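Local coordinates for protein D-ribulose-5-phosphate 3-epimerase, putative (Plasmodium falciparum, PDB 1TQX) that probably interconverts D-ribulose 5-phosphate and D-xylulose 5-phosphate with the help of a divalent metal ion, at residues 117-122 against 137-142. Sequence-based numbering, arbitrary orientation.
Sequences CGISIK and NLINTV
Ile139 lies against Cys117 and Ile119 on the outer face of the sheet, filling the hollow between these two side chains of the neighbouring strand. Its two branches divide the work: CD1 meets Cys117 SG at 3.7 Å, while CG2, turned anti to the backbone N, reaches over the Cys117 carbonyl to touch Ile119 CG2 at 4.0 Å. Further along, Val142 and Ile119 stand side by side and point the same way, their CG2 methyls 4.2 Å apart. Ile119 CG2 is therefore a bump touched by both Ile139 and Val142. Ile133 and Leu134 of helix 131-134 pack onto this apolar patch from outside.

Beneath the side chains the backbones join in parallel. Cys117 O takes the N-H of Asn140 at 2.8 Å, nearly in line with its C=O bond, and a weak second bond from Thr141 N. Ile119 N then returns a bond to Thr141 O at 3.0 Å, in the carbonyl plane. Thr141 O also receives a CA-H...O contact from Gly118 CA at 3.0 Å, where Gly118 pairs with Thr141 and the two strands approach closely. Thr141 points to the other face of the sheet, toward the barrel interior, and its OG1 is hydrogen-bonded to Gln88 OE1 of strand 88-92. The arrangement is the parallel pairing of a beta-alpha-beta crossover, here joining strands 116-121 and 141-145 in the wall of a TIM barrel.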
ATOM      1  N   CYS A 117      -8.051   4.696  -6.030  1.00 22.51           N
ATOM      2  CA  CYS A 117      -8.667   3.771  -5.087  1.00 22.27           C
ATOM      3  C   CYS A 117      -7.957   2.425  -5.089  1.00 21.52           C
ATOM      4  O   CYS A 117      -7.737   1.817  -6.138  1.00 20.79           O
ATOM      5  CB  CYS A 117     -10.151   3.551  -5.406  1.00 22.50           C
ATOM      6  SG  CYS A 117     -10.945   2.287  -4.344  1.00 24.93           S
ATOM      7  N   GLY A 118      -7.583   1.979  -3.899  1.00 20.38           N
ATOM      8  CA  GLY A 118      -6.932   0.697  -3.777  1.00 20.84           C
ATOM      9  C   GLY A 118      -7.787  -0.210  -2.914  1.00 20.96           C
ATOM     10  O   GLY A 118      -8.596   0.264  -2.114  1.00 20.40           O
ATOM     11  N   ILE A 119      -7.638  -1.515  -3.094  1.00 21.31           N
ATOM     12  CA  ILE A 119      -8.377  -2.463  -2.274  1.00 21.57           C
ATOM     13  C   ILE A 119      -7.363  -3.517  -1.845  1.00 20.86           C
ATOM     14  O   ILE A 119      -6.543  -3.966  -2.649  1.00 20.51           O
ATOM     15  CB  ILE A 119      -9.566  -3.112  -3.039  1.00 21.99           C
ATOM     16  CG1 ILE A 119     -10.452  -3.874  -2.049  1.00 23.02           C
ATOM     17  CG2 ILE A 119      -9.060  -4.059  -4.129  1.00 21.41           C
ATOM     18  CD1 ILE A 119     -11.776  -4.353  -2.638  1.00 21.62           C
ATOM     19  N   SER A 120      -7.402  -3.887  -0.571  1.00 20.58           N
ATOM     20  CA  SER A 120      -6.462  -4.862  -0.051  1.00 20.79           C
ATOM     21  C   SER A 120      -7.122  -6.146   0.444  1.00 21.80           C
ATOM     22  O   SER A 120      -8.283  -6.145   0.861  1.00 21.77           O
ATOM     23  CB  SER A 120      -5.647  -4.234   1.088  1.00 19.97           C
ATOM     24  OG  SER A 120      -4.657  -5.126   1.575  1.00 22.30           O
ATOM     25  N   ILE A 121      -6.365  -7.239   0.370  1.00 21.44           N
ATOM     26  CA  ILE A 121      -6.812  -8.546   0.836  1.00 22.85           C
ATOM     27  C   ILE A 121      -5.741  -9.145   1.746  1.00 23.45           C
ATOM     28  O   ILE A 121      -4.547  -9.063   1.453  1.00 21.53           O
ATOM     29  CB  ILE A 121      -7.072  -9.543  -0.331  1.00 23.06           C
ATOM     30  CG1 ILE A 121      -5.905  -9.513  -1.321  1.00 24.86           C
ATOM     31  CG2 ILE A 121      -8.407  -9.239  -0.995  1.00 21.96           C
ATOM     32  CD1 ILE A 121      -6.028 -10.529  -2.447  1.00 26.94           C
ATOM     33  N   LYS A 122      -6.179  -9.741   2.851  1.00 23.45           N
ATOM     34  CA  LYS A 122      -5.270 -10.362   3.802  1.00 24.56           C
ATOM     35  C   LYS A 122      -4.834 -11.743   3.292  1.00 24.67           C
ATOM     36  O   LYS A 122      -5.444 -12.300   2.379  1.00 24.39           O
ATOM     37  CB  LYS A 122      -5.947 -10.457   5.174  1.00 23.39           C
ATOM     38  CG  LYS A 122      -6.320  -9.086   5.739  1.00 27.73           C
ATOM     39  CD  LYS A 122      -6.670  -9.116   7.224  1.00 28.90           C
ATOM     40  CE  LYS A 122      -7.994  -9.803   7.496  1.00 30.68           C
ATOM     41  NZ  LYS A 122      -8.323  -9.827   8.958  1.00 30.58           N
ATOM     42  N   ASN A 137     -13.158  -1.625 -13.335  1.00 33.11           N
ATOM     43  CA  ASN A 137     -12.092  -0.676 -13.655  1.00 33.31           C
ATOM     44  C   ASN A 137     -11.992   0.495 -12.675  1.00 31.90           C
ATOM     45  O   ASN A 137     -11.265   1.455 -12.924  1.00 30.32           O
ATOM     46  CB  ASN A 137     -12.269  -0.131 -15.075  1.00 37.74           C
ATOM     47  CG  ASN A 137     -12.135  -1.204 -16.129  1.00 42.00           C
ATOM     48  OD1 ASN A 137     -11.113  -1.886 -16.205  1.00 45.40           O
ATOM     49  ND2 ASN A 137     -13.167  -1.361 -16.952  1.00 44.75           N
ATOM     50  N   LEU A 138     -12.719   0.412 -11.567  1.00 30.44           N
ATOM     51  CA  LEU A 138     -12.704   1.470 -10.560  1.00 29.63           C
ATOM     52  C   LEU A 138     -11.482   1.406  -9.646  1.00 29.25           C
ATOM     53  O   LEU A 138     -11.140   2.392  -8.988  1.00 28.00           O
ATOM     54  CB  LEU A 138     -13.966   1.382  -9.699  1.00 29.91           C
ATOM     55  CG  LEU A 138     -15.292   1.739 -10.367  1.00 30.23           C
ATOM     56  CD1 LEU A 138     -16.448   1.258  -9.511  1.00 29.36           C
ATOM     57  CD2 LEU A 138     -15.354   3.244 -10.581  1.00 30.67           C
ATOM     58  N   ILE A 139     -10.831   0.247  -9.608  1.00 27.06           N
ATOM     59  CA  ILE A 139      -9.669   0.040  -8.748  1.00 25.74           C
ATOM     60  C   ILE A 139      -8.340   0.314  -9.440  1.00 25.71           C
ATOM     61  O   ILE A 139      -8.016  -0.298 -10.453  1.00 26.41           O
ATOM     62  CB  ILE A 139      -9.643  -1.409  -8.200  1.00 25.67           C
ATOM     63  CG1 ILE A 139     -10.975  -1.741  -7.516  1.00 24.63           C
ATOM     64  CG2 ILE A 139      -8.485  -1.581  -7.224  1.00 23.35           C
ATOM     65  CD1 ILE A 139     -11.340  -0.822  -6.367  1.00 25.23           C
ATOM     66  N   ASN A 140      -7.566   1.235  -8.874  1.00 24.61           N
ATOM     67  CA  ASN A 140      -6.261   1.587  -9.421  1.00 24.29           C
ATOM     68  C   ASN A 140      -5.173   0.630  -8.934  1.00 23.29           C
ATOM     69  O   ASN A 140      -4.211   0.352  -9.655  1.00 23.72           O
ATOM     70  CB  ASN A 140      -5.871   3.003  -8.991  1.00 24.17           C
ATOM     71  CG  ASN A 140      -6.788   4.066  -9.564  1.00 26.05           C
ATOM     72  OD1 ASN A 140      -6.642   4.473 -10.718  1.00 26.72           O
ATOM     73  ND2 ASN A 140      -7.742   4.516  -8.761  1.00 19.08           N
ATOM     74  N   THR A 141      -5.330   0.132  -7.712  1.00 21.40           N
ATOM     75  CA  THR A 141      -4.328  -0.739  -7.108  1.00 21.95           C
ATOM     76  C   THR A 141      -4.917  -1.826  -6.215  1.00 22.31           C
ATOM     77  O   THR A 141      -5.898  -1.593  -5.504  1.00 22.34           O
ATOM     78  CB  THR A 141      -3.379   0.076  -6.189  1.00 22.49           C
ATOM     79  OG1 THR A 141      -2.852   1.205  -6.897  1.00 21.07           O
ATOM     80  CG2 THR A 141      -2.230  -0.806  -5.686  1.00 22.62           C
ATOM     81  N   VAL A 142      -4.314  -3.008  -6.256  1.00 22.18           N
ATOM     82  CA  VAL A 142      -4.714  -4.102  -5.385  1.00 21.89           C
ATOM     83  C   VAL A 142      -3.493  -4.325  -4.497  1.00 22.67           C
ATOM     84  O   VAL A 142      -2.390  -4.542  -4.996  1.00 22.34           O
ATOM     85  CB  VAL A 142      -5.019  -5.410  -6.142  1.00 23.42           C
ATOM     86  CG1 VAL A 142      -5.224  -6.544  -5.139  1.00 21.57           C
ATOM     87  CG2 VAL A 142      -6.280  -5.246  -6.976  1.00 23.97           C
TER